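Local coordinates for acyl-CoA dehydrogenase domain protein Tcur3481 (PDB 6WY9), which probably acts as a subunit of an FAD-dependent acyl-CoA dehydrogenase, a flavoprotein family that oxidises acyl-CoA thioesters, at residues E124-G129 / T150-P155; A132-T137 / S166-D171. All coordinates share one frame; numbering follows the deposited sequence.

Both contacts tie the long loop between strands 118-122 and 137-141 to the mixed beta-sheet, away from the flavin pocket, their centres about 13 Å apart. Contact 1 holds the early part of the loop against strand 144-154, contact 2 its later part against strand 160-169. Each is partly buried, but contact 1 lies nearer the centre of the chain (about 16 Å against 22 Å between centres) and abuts another protein chain, whereas no other chain of the assembly touches contact 2. Their chemistry also differs: a salt bridge, bridging waters and an aromatic face in contact 1, uncharged backbone and hydroxyl bonds in contact 2. The carboxylate of E125 joins them, probably accepting hydrogen bonds from G135 N and C136 N.

Contact 1 (E124-G129 / T150-P155); sequences EEFGVG and TKAVVP
E124 and A152 bring the two backbones together where the loop 124-129 crosses strand 150-154 steeply, the end-to-end directions of the touching parts lying 105° apart. A single direct backbone bond joins them: A152 N donates to E124 O at 2.8 Å, nearly straight at hydrogen (169°) but from above the carbonyl plane. Water 1 accepts from E124 N and can donate to A152 O. Water 2 lies between E124 OE1 and V153 O, while the other carboxylate oxygen of E124 receives L344 N and pairs with a basic side chain of another protein chain. Water 3, held by F126 N, also bonds T150 OG1. Beyond A152, V153 and V154 form a G1 beta bulge opposite G199.

K151 folds back through bends at chi2 and chi3, bringing NZ to E125 OE2 at 2.6 Å in a salt bridge. The ammonium meets the carboxylate on its anti side, 35° out of plane, and also donates to S166 O. E125 OE1 and OE2 probably also accept from G135 N and C136 N. Replacing E125 with an alanine would probably leave the K151 ammonium without its carboxylate mate and those two amides without their acceptors. The F126 ring lies over the methyl of A152, whose CB sits 3.5 Å from the ring centroid, almost on the normal, in a CH-pi contact. An apolar side chain of another protein chain also packs on F126.

One carboxylate thus joins two parts of the loop beside strand 144-154, and its negative charge would probably favour the ammonium form of K151.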
loop_
_atom_site.group_PDB
_atom_site.type_symbol
_atom_site.label_atom_id
_atom_site.label_comp_id
_atom_site.label_asym_id
_atom_site.label_seq_id
_atom_site.Cartn_x
_atom_site.Cartn_y
_atom_site.Cartn_z
ATOM N N GLU B 124 -7.528 -2.500 28.661
ATOM C CA GLU B 124 -8.115 -1.552 27.728
ATOM C C GLU B 124 -9.331 -0.842 28.315
ATOM O O GLU B 124 -9.999 -1.357 29.221
ATOM C CB GLU B 124 -8.482 -2.265 26.420
ATOM C CG GLU B 124 -7.228 -2.719 25.654
ATOM C CD GLU B 124 -7.598 -3.586 24.434
ATOM O OE1 GLU B 124 -8.093 -4.722 24.611
ATOM O OE2 GLU B 124 -7.428 -3.094 23.293
ATOM N N GLU B 125 -9.628 0.333 27.732
ATOM C CA GLU B 125 -10.732 1.207 28.106
ATOM C C GLU B 125 -11.416 1.768 26.863
ATOM O O GLU B 125 -10.795 1.919 25.804
ATOM C CB GLU B 125 -10.267 2.380 29.031
ATOM C CG GLU B 125 -9.839 1.843 30.428
ATOM C CD GLU B 125 -9.203 2.896 31.325
ATOM O OE1 GLU B 125 -9.046 4.055 30.866
ATOM O OE2 GLU B 125 -8.846 2.555 32.477
ATOM N N PHE B 126 -12.703 2.101 27.000
ATOM C CA PHE B 126 -13.420 2.684 25.869
ATOM C C PHE B 126 -12.923 4.097 25.576
ATOM O O PHE B 126 -12.521 4.840 26.476
ATOM C CB PHE B 126 -14.923 2.700 26.138
ATOM C CG PHE B 126 -15.552 1.311 26.105
ATOM C CD1 PHE B 126 -15.561 0.576 24.929
ATOM C CD2 PHE B 126 -16.123 0.746 27.250
ATOM C CE1 PHE B 126 -16.133 -0.716 24.874
ATOM C CE2 PHE B 126 -16.689 -0.539 27.198
ATOM C CZ PHE B 126 -16.697 -1.258 26.019
ATOM N N GLY B 127 -12.937 4.457 24.288
ATOM C CA GLY B 127 -12.663 5.828 23.882
ATOM C C GLY B 127 -11.220 5.968 23.462
ATOM O O GLY B 127 -10.690 5.123 22.680
ATOM N N VAL B 128 -10.568 7.026 23.946
ATOM C CA VAL B 128 -9.141 7.166 23.675
ATOM C C VAL B 128 -8.384 5.922 24.134
ATOM O O VAL B 128 -7.544 5.377 23.405
ATOM C CB VAL B 128 -8.590 8.442 24.325
ATOM C CG1 VAL B 128 -7.066 8.474 24.135
ATOM C CG2 VAL B 128 -9.299 9.694 23.720
ATOM N N GLY B 129 -8.636 5.475 25.366
ATOM C CA GLY B 129 -8.087 4.208 25.829
ATOM C C GLY B 129 -6.580 4.085 25.785
ATOM O O GLY B 129 -6.052 3.043 25.374
ATOM N N THR B 150 -14.035 1.683 34.745
ATOM C CA THR B 150 -14.545 0.636 33.865
ATOM C C THR B 150 -13.422 0.212 32.947
ATOM O O THR B 150 -12.615 1.054 32.537
ATOM C CB THR B 150 -15.682 1.138 33.002
ATOM O OG1 THR B 150 -15.172 2.247 32.276
ATOM C CG2 THR B 150 -16.832 1.646 33.844
ATOM N N LYS B 151 -13.389 -1.069 32.592
ATOM C CA LYS B 151 -12.449 -1.553 31.587
ATOM C C LYS B 151 -13.231 -2.201 30.454
ATOM O O LYS B 151 -14.320 -2.755 30.666
ATOM C CB LYS B 151 -11.452 -2.571 32.159
ATOM C CG LYS B 151 -10.851 -2.176 33.490
ATOM C CD LYS B 151 -9.968 -0.893 33.396
ATOM C CE LYS B 151 -8.657 -1.134 32.602
ATOM N NZ LYS B 151 -7.853 0.114 32.573
ATOM N N ALA B 152 -12.680 -2.124 29.255
ATOM C CA ALA B 152 -13.386 -2.560 28.061
ATOM C C ALA B 152 -12.973 -3.971 27.650
ATOM O O ALA B 152 -11.782 -4.293 27.593
ATOM C CB ALA B 152 -13.106 -1.584 26.897
ATOM N N VAL B 153 -13.969 -4.777 27.259
ATOM C CA VAL B 153 -13.735 -5.998 26.492
ATOM C C VAL B 153 -12.571 -6.792 27.074
ATOM O O VAL B 153 -11.596 -7.117 26.380
ATOM C CB VAL B 153 -13.504 -5.725 24.977
ATOM C CG1 VAL B 153 -14.814 -5.293 24.277
ATOM C CG2 VAL B 153 -12.356 -4.728 24.690
ATOM N N VAL B 154 -12.695 -7.159 28.334
ATOM C CA VAL B 154 -11.727 -8.043 28.974
ATOM C C VAL B 154 -11.840 -9.436 28.375
ATOM O O VAL B 154 -12.934 -10.016 28.385
ATOM C CB VAL B 154 -11.978 -8.071 30.492
ATOM C CG1 VAL B 154 -11.014 -9.032 31.174
ATOM C CG2 VAL B 154 -11.896 -6.639 31.015
ATOM N N PRO B 155 -10.759 -10.014 27.851
ATOM C CA PRO B 155 -10.905 -11.224 27.035
ATOM C C PRO B 155 -11.146 -12.442 27.904
ATOM O O PRO B 155 -10.629 -12.551 29.020
ATOM C CB PRO B 155 -9.561 -11.327 26.297
ATOM C CG PRO B 155 -8.571 -10.639 27.284
ATOM C CD PRO B 155 -9.392 -9.471 27.823
HETATM O O HOH W 1 -9.492 -4.478 29.187
HETATM O O HOH W 2 -9.146 -5.919 26.856
HETATM O O HOH W 3 -13.831 1.705 29.632
#

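Contact 2 (A132-T137 / S166-D171)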
loop_
_atom_site.group_PDB
_atom_site.type_symbol
_atom_site.label_atom_id
_atom_site.label_comp_id
_atom_site.label_asym_id
_atom_site.label_seq_id
_atom_site.Cartn_x
_atom_site.Cartn_y
_atom_site.Cartn_z
ATOM N N ALA B 132 -1.317 2.974 28.441
ATOM C CA ALA B 132 -0.234 3.404 29.309
ATOM C C ALA B 132 -0.680 4.448 30.324
ATOM O O ALA B 132 0.094 4.781 31.222
ATOM C CB ALA B 132 0.923 3.973 28.457
ATOM N N ALA B 133 -1.901 4.981 30.197
ATOM C CA ALA B 133 -2.431 5.972 31.142
ATOM C C ALA B 133 -3.902 5.636 31.394
ATOM O O ALA B 133 -4.816 6.361 30.976
ATOM C CB ALA B 133 -2.234 7.404 30.611
ATOM N N PRO B 134 -4.163 4.527 32.097
ATOM C CA PRO B 134 -5.555 4.124 32.361
ATOM C C PRO B 134 -6.322 5.229 33.074
ATOM O O PRO B 134 -5.801 5.878 33.986
ATOM C CB PRO B 134 -5.419 2.886 33.266
ATOM C CG PRO B 134 -3.953 2.611 33.402
ATOM C CD PRO B 134 -3.171 3.761 32.868
ATOM N N GLY B 135 -7.591 5.415 32.678
ATOM C CA GLY B 135 -8.483 6.283 33.440
ATOM C C GLY B 135 -9.022 5.636 34.705
ATOM O O GLY B 135 -9.382 6.331 35.658
ATOM N N CYS B 136 -9.090 4.314 34.735
ATOM C CA CYS B 136 -9.414 3.610 35.964
ATOM C C CYS B 136 -8.499 4.088 37.086
ATOM O O CYS B 136 -7.297 4.293 36.882
ATOM C CB CYS B 136 -9.284 2.099 35.733
ATOM S SG CYS B 136 -10.012 1.070 37.094
ATOM N N THR B 137 -9.091 4.344 38.254
ATOM C CA THR B 137 -8.399 4.954 39.386
ATOM C C THR B 137 -8.061 3.916 40.450
ATOM O O THR B 137 -8.817 2.965 40.668
ATOM C CB THR B 137 -9.268 6.044 40.014
ATOM O OG1 THR B 137 -9.620 6.980 38.993
ATOM C CG2 THR B 137 -8.504 6.769 41.091
ATOM N N SER B 166 -5.208 -2.655 34.988
ATOM C CA SER B 166 -4.391 -1.450 34.986
ATOM C C SER B 166 -5.221 -0.261 35.487
ATOM O O SER B 166 -6.413 -0.134 35.171
ATOM C CB SER B 166 -3.813 -1.201 33.572
ATOM O OG SER B 166 -4.814 -0.794 32.657
ATOM N N ALA B 167 -4.598 0.577 36.322
ATOM C CA ALA B 167 -5.240 1.740 36.944
ATOM C C ALA B 167 -4.177 2.776 37.311
ATOM O O ALA B 167 -2.998 2.452 37.474
ATOM C CB ALA B 167 -6.040 1.341 38.195
ATOM N N THR B 168 -4.600 4.024 37.442
ATOM C CA THR B 168 -3.695 5.106 37.848
ATOM C C THR B 168 -3.917 5.438 39.320
ATOM O O THR B 168 -5.038 5.782 39.735
ATOM C CB THR B 168 -3.883 6.325 36.944
ATOM O OG1 THR B 168 -3.506 5.950 35.601
ATOM C CG2 THR B 168 -3.026 7.562 37.420
ATOM N N GLY B 169 -2.854 5.275 40.120
ATOM C CA GLY B 169 -2.872 5.656 41.511
ATOM C C GLY B 169 -2.254 7.024 41.727
ATOM O O GLY B 169 -2.016 7.769 40.776
ATOM N N PRO B 170 -2.005 7.390 42.993
ATOM C CA PRO B 170 -1.345 8.681 43.268
ATOM C C PRO B 170 0.051 8.792 42.679
ATOM O O PRO B 170 0.510 9.906 42.426
ATOM C CB PRO B 170 -1.295 8.749 44.806
ATOM C CG PRO B 170 -2.256 7.742 45.285
ATOM C CD PRO B 170 -2.440 6.708 44.221
ATOM N N ASP B 171 0.766 7.688 42.480
ATOM C CA ASP B 171 2.106 7.747 41.914
ATOM C C ASP B 171 2.147 7.315 40.455
ATOM O O ASP B 171 3.224 6.977 39.955
ATOM C CB ASP B 171 3.074 6.889 42.723
ATOM C CG ASP B 171 3.472 7.530 44.018
ATOM O OD1 ASP B 171 3.707 8.754 44.034
ATOM O OD2 ASP B 171 3.553 6.802 45.023
#
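P134 packs closely on S166 and A167, where strand 160-169 runs past the loop. The proline ring lies over the S166-A167 peptide, its CG 3.6 Å from A167 N and equally close to S166 OG. C136 CB comes within 3.7 Å of S166 O, and its SG, anti to the backbone N (chi1 -168°), lies alongside the A167 methyl. T168 crosses P134 at about a right angle; its OG1 donates to P134 O at 2.8 Å, in the carbonyl plane on a lone pair. T168 N donates to C136 O, also at 2.8 Å, in an almost linear bond whose donor is tilted 20° from the carbonyl plane. K151 touches both P134 and C136, and P173 of strand 172-179 also reaches P134.

The partly exposed edge at T137 is looser. T137 and T168 form a single beta bridge, with a CA-H...O contact of 3.5 Å from T137 CA to T168 O. The T137 side chain starts away from the strand; CG2 stays 3.9 Å from T168 O, and OG1 makes a weak bond back to G135 O.

In this beta-sheet domain of the acyl-CoA dehydrogenase fold, T168 thus grips two loop carbonyls with its hydroxyl and amide, satisfying them without any charged group as strand 137-141 begins.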